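Local coordinates for O-methyltransferase family 2 (Planctopirus limnophila, PDB 5I2H), which probably transfers a methyl group from S-adenosyl-L-methionine to a hydroxyl oxygen of its substrate, and binds the flavone apigenin in this crystal, at residues V172-Q184 with I350-E362. Numbering follows the deposited sequence.
Sequences VAPRFADVLPAGQ and IPTSAHGHLILSE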
loop_
_atom_site.group_PDB
_atom_site.type_symbol
_atom_site.label_atom_id
_atom_site.label_comp_id
_atom_site.label_asym_id
_atom_site.label_seq_id
_atom_site.Cartn_x
_atom_site.Cartn_y
_atom_site.Cartn_z
ATOM N N VAL A 172 -0.898 10.513 -19.798
ATOM C CA VAL A 172 -2.307 10.904 -19.770
ATOM C C VAL A 172 -2.632 11.915 -20.873
ATOM O O VAL A 172 -3.757 11.936 -21.381
ATOM C CB VAL A 172 -2.693 11.482 -18.396
ATOM C CG1 VAL A 172 -4.210 11.869 -18.378
ATOM C CG2 VAL A 172 -2.368 10.455 -17.273
ATOM N N ALA A 173 -1.669 12.768 -21.245
ATOM C CA ALA A 173 -1.985 13.810 -22.219
ATOM C C ALA A 173 -2.519 13.250 -23.545
ATOM O O ALA A 173 -3.432 13.878 -24.112
ATOM C CB ALA A 173 -0.767 14.719 -22.469
ATOM N N PRO A 174 -2.065 12.086 -24.059
ATOM C CA PRO A 174 -2.681 11.567 -25.300
ATOM C C PRO A 174 -4.178 11.308 -25.166
ATOM O O PRO A 174 -4.953 11.616 -26.099
ATOM C CB PRO A 174 -1.906 10.266 -25.565
ATOM C CG PRO A 174 -0.531 10.508 -24.926
ATOM C CD PRO A 174 -0.863 11.311 -23.667
ATOM N N ARG A 175 -4.604 10.723 -24.038
ATOM C CA ARG A 175 -6.029 10.554 -23.778
ATOM C C ARG A 175 -6.722 11.904 -23.689
ATOM O O ARG A 175 -7.758 12.136 -24.323
ATOM C CB ARG A 175 -6.243 9.783 -22.475
ATOM C CG ARG A 175 -5.678 8.407 -22.461
ATOM C CD ARG A 175 -6.367 7.520 -23.453
ATOM N NE ARG A 175 -5.641 6.273 -23.650
ATOM C CZ ARG A 175 -6.026 5.368 -24.538
ATOM N NH1 ARG A 175 -7.107 5.605 -25.284
ATOM N NH2 ARG A 175 -5.343 4.245 -24.678
ATOM N N PHE A 176 -6.157 12.804 -22.887
ATOM C CA PHE A 176 -6.742 14.118 -22.698
ATOM C C PHE A 176 -7.010 14.802 -24.025
ATOM O O PHE A 176 -8.112 15.321 -24.256
ATOM C CB PHE A 176 -5.802 14.978 -21.856
ATOM C CG PHE A 176 -6.298 16.379 -21.662
ATOM C CD1 PHE A 176 -7.129 16.682 -20.613
ATOM C CD2 PHE A 176 -5.922 17.381 -22.522
ATOM C CE1 PHE A 176 -7.595 17.971 -20.439
ATOM C CE2 PHE A 176 -6.382 18.678 -22.371
ATOM C CZ PHE A 176 -7.219 18.974 -21.328
ATOM N N ALA A 177 -5.993 14.854 -24.895
ATOM C CA ALA A 177 -6.187 15.488 -26.192
ATOM C C ALA A 177 -7.246 14.741 -27.006
ATOM O O ALA A 177 -8.041 15.361 -27.733
ATOM C CB ALA A 177 -4.862 15.575 -26.945
ATOM N N ASP A 178 -7.275 13.408 -26.892
ATOM C CA ASP A 178 -8.230 12.637 -27.667
ATOM C C ASP A 178 -9.669 12.949 -27.265
ATOM O O ASP A 178 -10.573 12.931 -28.120
ATOM C CB ASP A 178 -7.927 11.143 -27.508
ATOM C CG ASP A 178 -8.838 10.274 -28.349
ATOM O OD1 ASP A 178 -8.811 10.402 -29.591
ATOM O OD2 ASP A 178 -9.591 9.471 -27.755
ATOM N N VAL A 179 -9.924 13.223 -25.988
ATOM C CA VAL A 179 -11.314 13.411 -25.552
ATOM C C VAL A 179 -11.728 14.871 -25.426
ATOM O O VAL A 179 -12.920 15.135 -25.206
ATOM C CB VAL A 179 -11.617 12.693 -24.223
ATOM C CG1 VAL A 179 -11.270 11.205 -24.349
ATOM C CG2 VAL A 179 -10.878 13.355 -23.056
ATOM N N LEU A 180 -10.807 15.822 -25.564
ATOM C CA LEU A 180 -11.208 17.225 -25.521
ATOM C C LEU A 180 -12.034 17.587 -26.751
ATOM O O LEU A 180 -11.524 17.480 -27.874
ATOM C CB LEU A 180 -9.984 18.125 -25.448
ATOM C CG LEU A 180 -10.305 19.614 -25.460
ATOM C CD1 LEU A 180 -11.048 20.021 -24.196
ATOM C CD2 LEU A 180 -9.007 20.383 -25.594
ATOM N N PRO A 181 -13.287 18.023 -26.601
ATOM C CA PRO A 181 -14.074 18.423 -27.778
ATOM C C PRO A 181 -13.525 19.700 -28.400
ATOM O O PRO A 181 -12.921 20.526 -27.722
ATOM C CB PRO A 181 -15.489 18.636 -27.213
ATOM C CG PRO A 181 -15.516 17.886 -25.865
ATOM C CD PRO A 181 -14.079 18.047 -25.358
ATOM N N ALA A 182 -13.754 19.865 -29.711
ATOM C CA ALA A 182 -13.266 21.060 -30.407
ATOM C C ALA A 182 -13.838 22.359 -29.838
ATOM O O ALA A 182 -13.195 23.409 -29.931
ATOM C CB ALA A 182 -13.598 20.976 -31.903
ATOM N N GLY A 183 -15.050 22.330 -29.291
ATOM C CA GLY A 183 -15.685 23.571 -28.870
ATOM C C GLY A 183 -16.045 24.474 -30.054
ATOM O O GLY A 183 -15.993 24.091 -31.221
ATOM N N GLN A 184 -16.394 25.712 -29.714
ATOM C CA GLN A 184 -16.771 26.707 -30.718
ATOM C C GLN A 184 -15.540 27.211 -31.479
ATOM O O GLN A 184 -14.407 27.103 -31.004
ATOM C CB GLN A 184 -17.456 27.916 -30.066
ATOM C CG GLN A 184 -18.636 27.621 -29.135
ATOM C CD GLN A 184 -19.256 28.890 -28.532
ATOM O OE1 GLN A 184 -18.812 30.014 -28.803
ATOM N NE2 GLN A 184 -20.290 28.712 -27.722
ATOM N N ILE A 350 -15.432 13.676 -18.425
ATOM C CA ILE A 350 -14.942 12.663 -19.350
ATOM C C ILE A 350 -13.662 12.043 -18.798
ATOM O O ILE A 350 -12.675 12.752 -18.589
ATOM C CB ILE A 350 -14.665 13.228 -20.754
ATOM C CG1 ILE A 350 -15.870 14.003 -21.302
ATOM C CG2 ILE A 350 -14.211 12.100 -21.669
ATOM C CD1 ILE A 350 -15.529 14.784 -22.565
ATOM N N PRO A 351 -13.606 10.730 -18.594
ATOM C CA PRO A 351 -12.377 10.119 -18.066
ATOM C C PRO A 351 -11.211 10.252 -19.041
ATOM O O PRO A 351 -11.384 10.171 -20.262
ATOM C CB PRO A 351 -12.758 8.647 -17.872
ATOM C CG PRO A 351 -14.268 8.612 -17.936
ATOM C CD PRO A 351 -14.700 9.761 -18.767
ATOM N N THR A 352 -10.013 10.453 -18.476
ATOM C CA THR A 352 -8.779 10.433 -19.259
ATOM C C THR A 352 -8.037 9.151 -18.911
ATOM O O THR A 352 -8.425 8.068 -19.384
ATOM C CB THR A 352 -7.985 11.731 -19.050
ATOM O OG1 THR A 352 -7.647 11.877 -17.669
ATOM C CG2 THR A 352 -8.843 12.977 -19.513
ATOM N N SER A 353 -6.951 9.225 -18.135
ATOM C CA SER A 353 -6.278 8.021 -17.645
ATOM C C SER A 353 -5.627 8.351 -16.308
ATOM O O SER A 353 -5.676 9.493 -15.847
ATOM C CB SER A 353 -5.227 7.494 -18.630
ATOM O OG SER A 353 -4.672 6.286 -18.115
ATOM N N ALA A 354 -5.015 7.338 -15.687
ATOM C CA ALA A 354 -4.407 7.481 -14.362
ATOM C C ALA A 354 -5.386 8.128 -13.383
ATOM O O ALA A 354 -5.027 8.998 -12.586
ATOM C CB ALA A 354 -3.085 8.263 -14.428
ATOM N N HIS A 355 -6.645 7.703 -13.449
ATOM C CA HIS A 355 -7.746 8.204 -12.625
ATOM C C HIS A 355 -8.145 9.646 -12.933
ATOM O O HIS A 355 -8.944 10.229 -12.183
ATOM C CB HIS A 355 -7.429 8.032 -11.130
ATOM C CG HIS A 355 -7.187 6.604 -10.742
ATOM N ND1 HIS A 355 -8.073 5.593 -11.058
ATOM C CD2 HIS A 355 -6.151 6.011 -10.105
ATOM C CE1 HIS A 355 -7.601 4.443 -10.607
ATOM N NE2 HIS A 355 -6.436 4.669 -10.028
ATOM N N GLY A 356 -7.615 10.244 -13.996
ATOM C CA GLY A 356 -7.960 11.616 -14.330
ATOM C C GLY A 356 -9.329 11.732 -14.959
ATOM O O GLY A 356 -9.860 10.784 -15.560
ATOM N N HIS A 357 -9.928 12.903 -14.773
ATOM C CA HIS A 357 -11.221 13.236 -15.353
ATOM C C HIS A 357 -11.151 14.651 -15.877
ATOM O O HIS A 357 -10.615 15.523 -15.201
ATOM C CB HIS A 357 -12.348 13.154 -14.323
ATOM C CG HIS A 357 -12.681 11.757 -13.955
ATOM N ND1 HIS A 357 -12.013 11.060 -12.970
ATOM C CD2 HIS A 357 -13.560 10.890 -14.510
ATOM C CE1 HIS A 357 -12.500 9.831 -12.904
ATOM N NE2 HIS A 357 -13.436 9.701 -13.829
ATOM N N LEU A 358 -11.695 14.873 -17.067
ATOM C CA LEU A 358 -11.800 16.212 -17.638
ATOM C C LEU A 358 -13.207 16.710 -17.337
ATOM O O LEU A 358 -14.197 16.151 -17.838
ATOM C CB LEU A 358 -11.519 16.191 -19.142
ATOM C CG LEU A 358 -11.887 17.471 -19.900
ATOM C CD1 LEU A 358 -11.171 18.737 -19.353
ATOM C CD2 LEU A 358 -11.616 17.274 -21.408
ATOM N N ILE A 359 -13.299 17.729 -16.491
ATOM C CA ILE A 359 -14.565 18.374 -16.171
ATOM C C ILE A 359 -14.669 19.615 -17.046
ATOM O O ILE A 359 -13.870 20.545 -16.904
ATOM C CB ILE A 359 -14.634 18.740 -14.681
ATOM C CG1 ILE A 359 -14.386 17.515 -13.807
ATOM C CG2 ILE A 359 -15.964 19.455 -14.320
ATOM C CD1 ILE A 359 -14.159 17.952 -12.355
ATOM N N LEU A 360 -15.666 19.647 -17.923
ATOM C CA LEU A 360 -15.851 20.721 -18.888
ATOM C C LEU A 360 -16.987 21.632 -18.445
ATOM O O LEU A 360 -18.065 21.142 -18.093
ATOM C CB LEU A 360 -16.168 20.149 -20.271
ATOM C CG LEU A 360 -15.041 19.498 -21.026
ATOM C CD1 LEU A 360 -15.364 18.053 -21.172
ATOM C CD2 LEU A 360 -14.945 20.169 -22.383
ATOM N N SER A 361 -16.728 22.945 -18.447
ATOM C CA SER A 361 -17.734 23.955 -18.155
ATOM C C SER A 361 -17.581 25.107 -19.139
ATOM O O SER A 361 -16.511 25.315 -19.722
ATOM C CB SER A 361 -17.621 24.465 -16.720
ATOM O OG SER A 361 -17.637 23.391 -15.800
ATOM N N GLU A 362 -18.667 25.864 -19.314
ATOM C CA GLU A 362 -18.744 26.861 -20.374
ATOM C C GLU A 362 -19.147 28.218 -19.807
ATOM O O GLU A 362 -20.044 28.313 -18.967
ATOM C CB GLU A 362 -19.740 26.420 -21.465
ATOM C CG GLU A 362 -19.708 27.293 -22.704
ATOM C CD GLU A 362 -20.623 26.796 -23.820
ATOM O OE1 GLU A 362 -20.621 25.582 -24.121
ATOM O OE2 GLU A 362 -21.347 27.621 -24.399
HETATM O O HOH W 1 -21.004 26.182 -26.956
#
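The ring of Phe176 meets Leu358 obliquely, Phe176 CE1 lying 3.8 Å from Leu358 CD1, while Thr352 CG2 approaches obliquely near CD1 of the ring; His300 and Tyr210 pack edge-to-face with it. At the far end the Gln184 amide and Glu362 carboxylate, planes 85° apart, are bridged by a water that accepts from Gln184 NE2 at 2.7 Å and donates weakly to Glu362 OE1. Between these two, Val179 and Ile350 run antiparallel alongside one another, Val179 CB 3.7 Å from Ile350 CG2, and Pro181 turns its ring CD to Leu360 CD2, 3.8 Å away. At the turn end, with CG1 anti to the backbone N (chi1 -179°), Val172 sets that methyl 3.5 Å from Thr352 OG1, which is hydrogen-bonded to His300, and CG2 3.7 Å from Ala354 CB. An alanine at Val172 is likely to open a gap beside Thr352 and Ala354, leaving the turn less firmly packed. Helix 154-179 and its trailing loop thus pack over the hairpin of strands 345-351 and 357-362, whose type I' turn spans Ser353 to Gly356; this hairpin forms the antiparallel edge of the mixed seven-stranded sheet, order 3-2-1-4-5-7-6, of the Rossmann-like methyltransferase fold.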